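Local coordinates for 30S ribosomal protein S6 (Aquifex aeolicus, PDB 2J5A), which probably binds 16S ribosomal RNA together with protein bS18, as a structural constituent of the small ribosomal subunit, at residues Y10-V16 with R65-F71; A15-T19 with Q59-A64. All blocks are in the same frame, centred on the assembly; numbering follows the deposited sequence.

Contact 1 of 2, residues Y10-V16 with R65-F71; sequences YETVFAV and RYFLVQF
Tyr10 pairs with Phe71 and Val16 with Arg65 at the two ends of an antiparallel strand pair. Its axes run 157° apart. Backbone hydrogen bonds come in twos at Tyr10-Phe71, Thr12-Val69, Phe14-Phe67 and Val16-Arg65. Glu11-Gln70, Val13-Leu68 and Ala15-Tyr66 are the non-hydrogen-bonded pairs between them. There CA-H groups lean on carbonyls, as at Ala15 CA to Arg65 O, 3.2 Å.

The polar side-chain bond across the pair runs from Gln70 NE2 to Glu11 OE1, 2.7 Å and almost straight at 175°. Carboxylate and amide lie nearly coplanar. Glu11 reaches the amide because its CG is anti to the backbone N (chi1 -178°) and the chain stays extended. The other oxygen, Glu11 OE2, lies 3.6 Å from Leu68 CD1.

Apolar contacts form on both faces of the pair. Tyr10 CB sits over one face of the Phe71 ring, 3.5 Å from Phe71 CZ, while Thr12 OG1 meets that ring at its edge. The Tyr10 and Phe71 rings are slid apart and barely overlap. Phe14 CZ touches Phe67 CB at 3.8 Å. On the face of Glu11 and Leu68, Ala15 CB lies over the Tyr66 ring, 4.0 Å from its centroid, and Val13 CG1 meets the ring edge.

These are the central strands of a four-stranded antiparallel sheet with two helices on one face, the ferredoxin-like fold of S6. Helices 22-38 and 78-88 cover the face of Thr12, Phe14 and Phe71. Phe67 stacks on Phe29, and Thr12 OG1 bonds Asn97. Strand 92-100 flanks 10-16, and strand 41-53 flanks 65-71.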
loop_
_atom_site.group_PDB
_atom_site.type_symbol
_atom_site.label_atom_id
_atom_site.label_comp_id
_atom_site.label_asym_id
_atom_site.label_seq_id
_atom_site.Cartn_x
_atom_site.Cartn_y
_atom_site.Cartn_z
ATOM N N TYR A 10 -5.301 -3.314 -8.851
ATOM C CA TYR A 10 -5.449 -3.258 -7.403
ATOM C C TYR A 10 -4.969 -1.927 -6.880
ATOM O O TYR A 10 -4.145 -1.240 -7.505
ATOM C CB TYR A 10 -4.672 -4.388 -6.729
ATOM C CG TYR A 10 -5.053 -5.802 -7.171
ATOM C CD1 TYR A 10 -6.108 -6.478 -6.569
ATOM C CD2 TYR A 10 -4.346 -6.463 -8.181
ATOM C CE1 TYR A 10 -6.461 -7.769 -6.966
ATOM C CE2 TYR A 10 -4.684 -7.758 -8.566
ATOM C CZ TYR A 10 -5.753 -8.397 -7.962
ATOM O OH TYR A 10 -6.111 -9.684 -8.334
ATOM N N GLU A 11 -5.502 -1.567 -5.727
ATOM C CA GLU A 11 -5.087 -0.390 -5.006
ATOM C C GLU A 11 -4.808 -0.809 -3.576
ATOM O O GLU A 11 -5.599 -1.563 -3.003
ATOM C CB GLU A 11 -6.172 0.667 -5.033
ATOM C CG GLU A 11 -5.783 1.937 -4.333
ATOM C CD GLU A 11 -6.775 3.032 -4.576
ATOM O OE1 GLU A 11 -6.875 3.491 -5.733
ATOM O OE2 GLU A 11 -7.457 3.443 -3.606
ATOM N N THR A 12 -3.671 -0.344 -3.037
ATOM C CA THR A 12 -3.251 -0.617 -1.658
ATOM C C THR A 12 -3.056 0.716 -0.943
ATOM O O THR A 12 -2.475 1.636 -1.487
ATOM C CB THR A 12 -1.920 -1.404 -1.619
ATOM O OG1 THR A 12 -2.090 -2.667 -2.265
ATOM C CG2 THR A 12 -1.439 -1.626 -0.222
ATOM N N VAL A 13 -3.567 0.802 0.266
ATOM C CA VAL A 13 -3.389 1.945 1.134
ATOM C C VAL A 13 -2.914 1.373 2.458
ATOM O O VAL A 13 -3.501 0.421 2.963
ATOM C CB VAL A 13 -4.720 2.723 1.373
ATOM C CG1 VAL A 13 -4.511 3.894 2.310
ATOM C CG2 VAL A 13 -5.345 3.183 0.079
ATOM N N PHE A 14 -1.848 1.950 3.016
ATOM C CA PHE A 14 -1.337 1.524 4.307
ATOM C C PHE A 14 -0.845 2.724 5.124
ATOM O O PHE A 14 -0.523 3.793 4.568
ATOM C CB PHE A 14 -0.249 0.459 4.144
ATOM C CG PHE A 14 0.964 0.938 3.404
ATOM C CD1 PHE A 14 0.963 1.027 2.031
ATOM C CD2 PHE A 14 2.116 1.336 4.102
ATOM C CE1 PHE A 14 2.080 1.467 1.356
ATOM C CE2 PHE A 14 3.232 1.788 3.425
ATOM C CZ PHE A 14 3.219 1.850 2.065
ATOM N N ALA A 15 -0.823 2.521 6.447
ATOM C CA ALA A 15 -0.506 3.557 7.426
ATOM C C ALA A 15 0.711 3.131 8.222
ATOM O O ALA A 15 0.729 2.041 8.790
ATOM C CB ALA A 15 -1.681 3.788 8.369
ATOM N N VAL A 16 1.728 3.990 8.241
ATOM C CA VAL A 16 3.008 3.717 8.918
ATOM C C VAL A 16 3.030 4.412 10.283
ATOM O O VAL A 16 2.561 5.546 10.405
ATOM C CB VAL A 16 4.175 4.221 8.065
ATOM C CG1 VAL A 16 5.485 4.091 8.802
ATOM C CG2 VAL A 16 4.198 3.492 6.733
ATOM N N ARG A 65 1.322 7.845 9.061
ATOM C CA ARG A 65 1.705 8.242 7.713
ATOM C C ARG A 65 1.043 7.336 6.644
ATOM O O ARG A 65 1.305 6.124 6.594
ATOM C CB ARG A 65 3.228 8.200 7.565
ATOM C CG ARG A 65 3.715 8.549 6.166
ATOM C CD ARG A 65 3.249 9.930 5.719
ATOM N NE ARG A 65 4.100 10.411 4.642
ATOM C CZ ARG A 65 5.289 10.988 4.824
ATOM N NH1 ARG A 65 5.775 11.185 6.040
ATOM N NH2 ARG A 65 5.986 11.380 3.772
ATOM N N TYR A 66 0.229 7.948 5.781
ATOM C CA TYR A 66 -0.543 7.235 4.781
ATOM C C TYR A 66 0.072 7.335 3.417
ATOM O O TYR A 66 0.352 8.431 2.942
ATOM C CB TYR A 66 -1.976 7.777 4.700
ATOM C CG TYR A 66 -2.930 7.211 5.734
ATOM C CD1 TYR A 66 -3.068 7.814 6.969
ATOM C CD2 TYR A 66 -3.696 6.103 5.467
ATOM C CE1 TYR A 66 -3.940 7.319 7.928
ATOM C CE2 TYR A 66 -4.580 5.600 6.411
ATOM C CZ TYR A 66 -4.692 6.225 7.641
ATOM O OH TYR A 66 -5.556 5.754 8.586
ATOM N N PHE A 67 0.255 6.171 2.789
ATOM C CA PHE A 67 0.638 6.058 1.394
ATOM C C PHE A 67 -0.424 5.251 0.628
ATOM O O PHE A 67 -1.117 4.422 1.201
ATOM C CB PHE A 67 1.998 5.357 1.230
ATOM C CG PHE A 67 3.163 6.083 1.855
ATOM C CD1 PHE A 67 3.748 7.166 1.216
ATOM C CD2 PHE A 67 3.712 5.649 3.054
ATOM C CE1 PHE A 67 4.802 7.814 1.761
ATOM C CE2 PHE A 67 4.797 6.306 3.607
ATOM C CZ PHE A 67 5.333 7.404 2.963
ATOM N N LEU A 68 -0.488 5.472 -0.684
ATOM C CA LEU A 68 -1.406 4.775 -1.587
ATOM C C LEU A 68 -0.655 4.413 -2.848
ATOM O O LEU A 68 0.050 5.260 -3.405
ATOM C CB LEU A 68 -2.601 5.681 -1.957
ATOM C CG LEU A 68 -3.720 5.134 -2.860
ATOM C CD1 LEU A 68 -5.001 5.895 -2.580
ATOM C CD2 LEU A 68 -3.372 5.162 -4.365
ATOM N N VAL A 69 -0.822 3.164 -3.295
ATOM C CA VAL A 69 -0.221 2.691 -4.552
ATOM C C VAL A 69 -1.252 1.860 -5.359
ATOM O O VAL A 69 -2.038 1.083 -4.796
ATOM C CB VAL A 69 1.136 1.933 -4.301
ATOM C CG1 VAL A 69 0.920 0.572 -3.711
ATOM C CG2 VAL A 69 1.977 1.829 -5.599
ATOM N N GLN A 70 -1.290 2.095 -6.664
ATOM C CA GLN A 70 -2.075 1.268 -7.572
ATOM C C GLN A 70 -1.118 0.487 -8.437
ATOM O O GLN A 70 0.002 0.948 -8.751
ATOM C CB GLN A 70 -3.022 2.080 -8.455
ATOM C CG GLN A 70 -3.960 3.000 -7.693
ATOM C CD GLN A 70 -4.811 3.829 -8.624
ATOM O OE1 GLN A 70 -4.384 4.163 -9.726
ATOM N NE2 GLN A 70 -6.035 4.151 -8.194
ATOM N N PHE A 71 -1.540 -0.718 -8.773
ATOM C CA PHE A 71 -0.701 -1.617 -9.532
ATOM C C PHE A 71 -1.556 -2.624 -10.293
ATOM O O PHE A 71 -2.748 -2.796 -10.003
ATOM C CB PHE A 71 0.325 -2.305 -8.620
ATOM C CG PHE A 71 -0.273 -3.256 -7.604
ATOM C CD1 PHE A 71 -0.725 -2.791 -6.380
ATOM C CD2 PHE A 71 -0.337 -4.617 -7.860
ATOM C CE1 PHE A 71 -1.266 -3.663 -5.436
ATOM C CE2 PHE A 71 -0.884 -5.508 -6.928
ATOM C CZ PHE A 71 -1.345 -5.019 -5.704
#

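Contact 2 of 2, residues A15-T19 with Q59-A64; sequences AVKPT and QKFNNA
Gln59 approaches Lys17 only loosely. Its OE1 is 4.2 Å from Lys17 NZ, whose hydrogen bond goes to the backbone O of Glu90.

Phe61 gives the largest share of the contact, with Pro18 close behind. Pro18 CD lies over one ring face, 3.5 Å from Phe61 CD1, in a CH-pi contact at 3.9 Å from the centroid. Lys17 CB lies over the same face. The lysine's bent chain brings CE within 4.0 Å of Phe61 CE2. Thr19 CG2 comes to Phe61 CE1 at 3.6 Å, the side chains crossing at about a right angle. With CG anti to the carbonyl carbon (chi1 -68°), the ring is directed at these three residues. An alanine at Phe61 would remove the ring and would probably leave Pro18 CD and Thr19 CG2 without their apolar partner.

Asn63 O is 3.3 Å from Pro18 CG. Ala64 lies next to the strand pairing. Ala64 CB touches the methyl of Ala15 at 3.9 Å and lies 3.5 Å from Val16 O.

No hydrogen bond crosses between 15-19 and 59-64. Where strand 8-16 ends, the two segments are joined by apolar contact, chiefly proline and aliphatic carbons against one aromatic ring.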
loop_
_atom_site.group_PDB
_atom_site.type_symbol
_atom_site.label_atom_id
_atom_site.label_comp_id
_atom_site.label_asym_id
_atom_site.label_seq_id
_atom_site.Cartn_x
_atom_site.Cartn_y
_atom_site.Cartn_z
ATOM N N ALA A 15 -0.823 2.521 6.447
ATOM C CA ALA A 15 -0.506 3.557 7.426
ATOM C C ALA A 15 0.711 3.131 8.222
ATOM O O ALA A 15 0.729 2.041 8.790
ATOM C CB ALA A 15 -1.681 3.788 8.369
ATOM N N VAL A 16 1.728 3.990 8.241
ATOM C CA VAL A 16 3.008 3.717 8.918
ATOM C C VAL A 16 3.030 4.412 10.283
ATOM O O VAL A 16 2.561 5.546 10.405
ATOM C CB VAL A 16 4.175 4.221 8.065
ATOM C CG1 VAL A 16 5.485 4.091 8.802
ATOM C CG2 VAL A 16 4.198 3.492 6.733
ATOM N N LYS A 17 3.576 3.746 11.306
ATOM C CA LYS A 17 3.520 4.313 12.662
ATOM C C LYS A 17 4.300 5.634 12.695
ATOM O O LYS A 17 5.274 5.800 11.945
ATOM C CB LYS A 17 3.938 3.319 13.776
ATOM C CG LYS A 17 5.355 2.805 13.723
ATOM C CD LYS A 17 5.742 2.004 15.000
ATOM C CE LYS A 17 4.857 0.772 15.257
ATOM N NZ LYS A 17 5.651 -0.454 15.721
ATOM N N PRO A 18 3.806 6.609 13.474
ATOM C CA PRO A 18 4.330 7.983 13.399
ATOM C C PRO A 18 5.698 8.241 14.056
ATOM O O PRO A 18 6.155 9.363 14.013
ATOM C CB PRO A 18 3.241 8.817 14.099
ATOM C CG PRO A 18 2.606 7.881 15.055
ATOM C CD PRO A 18 2.708 6.493 14.446
ATOM N N THR A 19 6.325 7.226 14.644
ATOM C CA THR A 19 7.624 7.354 15.317
ATOM C C THR A 19 8.819 7.095 14.390
ATOM O O THR A 19 9.968 7.217 14.820
ATOM C CB THR A 19 7.740 6.347 16.474
ATOM O OG1 THR A 19 7.755 5.006 15.944
ATOM C CG2 THR A 19 6.582 6.498 17.464
ATOM N N GLN A 59 -2.436 0.765 18.470
ATOM C CA GLN A 59 -1.245 0.574 19.305
ATOM C C GLN A 59 -0.857 1.862 20.048
ATOM O O GLN A 59 0.321 2.169 20.177
ATOM C CB GLN A 59 -0.049 0.072 18.481
ATOM C CG GLN A 59 -0.299 -1.174 17.645
ATOM C CD GLN A 59 0.972 -1.644 16.945
ATOM O OE1 GLN A 59 2.049 -1.678 17.552
ATOM N NE2 GLN A 59 0.855 -1.997 15.658
ATOM N N LYS A 60 -1.857 2.591 20.533
ATOM C CA LYS A 60 -1.664 3.838 21.281
ATOM C C LYS A 60 -1.150 5.006 20.427
ATOM O O LYS A 60 -0.515 5.928 20.948
ATOM C CB LYS A 60 -0.730 3.637 22.494
ATOM C CG LYS A 60 -1.237 2.655 23.566
ATOM C CD LYS A 60 -0.322 2.662 24.815
ATOM C CE LYS A 60 -0.211 4.079 25.438
ATOM N NZ LYS A 60 0.209 4.078 26.877
ATOM N N PHE A 61 -1.435 4.968 19.127
ATOM C CA PHE A 61 -1.063 6.034 18.207
ATOM C C PHE A 61 -2.320 6.726 17.749
ATOM O O PHE A 61 -3.334 6.089 17.557
ATOM C CB PHE A 61 -0.312 5.470 17.008
ATOM C CG PHE A 61 1.030 4.916 17.352
ATOM C CD1 PHE A 61 2.034 5.755 17.806
ATOM C CD2 PHE A 61 1.298 3.561 17.223
ATOM C CE1 PHE A 61 3.288 5.258 18.129
ATOM C CE2 PHE A 61 2.540 3.050 17.548
ATOM C CZ PHE A 61 3.543 3.898 18.000
ATOM N N ASN A 62 -2.249 8.044 17.599
ATOM C CA ASN A 62 -3.395 8.857 17.188
ATOM C C ASN A 62 -3.220 9.420 15.798
ATOM O O ASN A 62 -4.155 9.989 15.255
ATOM C CB ASN A 62 -3.576 10.046 18.144
ATOM C CG ASN A 62 -3.830 9.614 19.569
ATOM O OD1 ASN A 62 -4.644 8.722 19.826
ATOM N ND2 ASN A 62 -3.142 10.259 20.512
ATOM N N ASN A 63 -2.006 9.314 15.258
ATOM C CA ASN A 63 -1.688 9.795 13.915
ATOM C C ASN A 63 -0.938 8.685 13.177
ATOM O O ASN A 63 -0.453 7.743 13.804
ATOM C CB ASN A 63 -0.801 11.053 13.985
ATOM C CG ASN A 63 -1.469 12.216 14.708
ATOM O OD1 ASN A 63 -2.291 12.964 14.123
ATOM N ND2 ASN A 63 -1.132 12.379 15.987
ATOM N N ALA A 64 -0.827 8.802 11.859
ATOM C CA ALA A 64 -0.039 7.846 11.070
ATOM C C ALA A 64 0.292 8.397 9.693
ATOM O O ALA A 64 -0.382 9.288 9.211
ATOM C CB ALA A 64 -0.793 6.514 10.945
#

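In the fold
Contact 2 carries on from the Val16-Arg65 end of contact 1, where strands 8-16 and 63-73 give way to loops. The contacts share Ala15 and Val16, and their centres are 15 Å apart. Contact 1 is buried, its centre about 3 Å from that of the chain. Contact 2, partly buried, has its centre about 16 Å from the chain centre. Backbone bonding runs through contact 1 to Val16 and Arg65; beyond that, side-chain packing takes over. A sodium ion at Leu86, Lys87, Asp89 and Val92 is near both without touching them: about 8 Å from the Phe14 side chain and about 6 Å from that of Gln59. Neither residue is among those four.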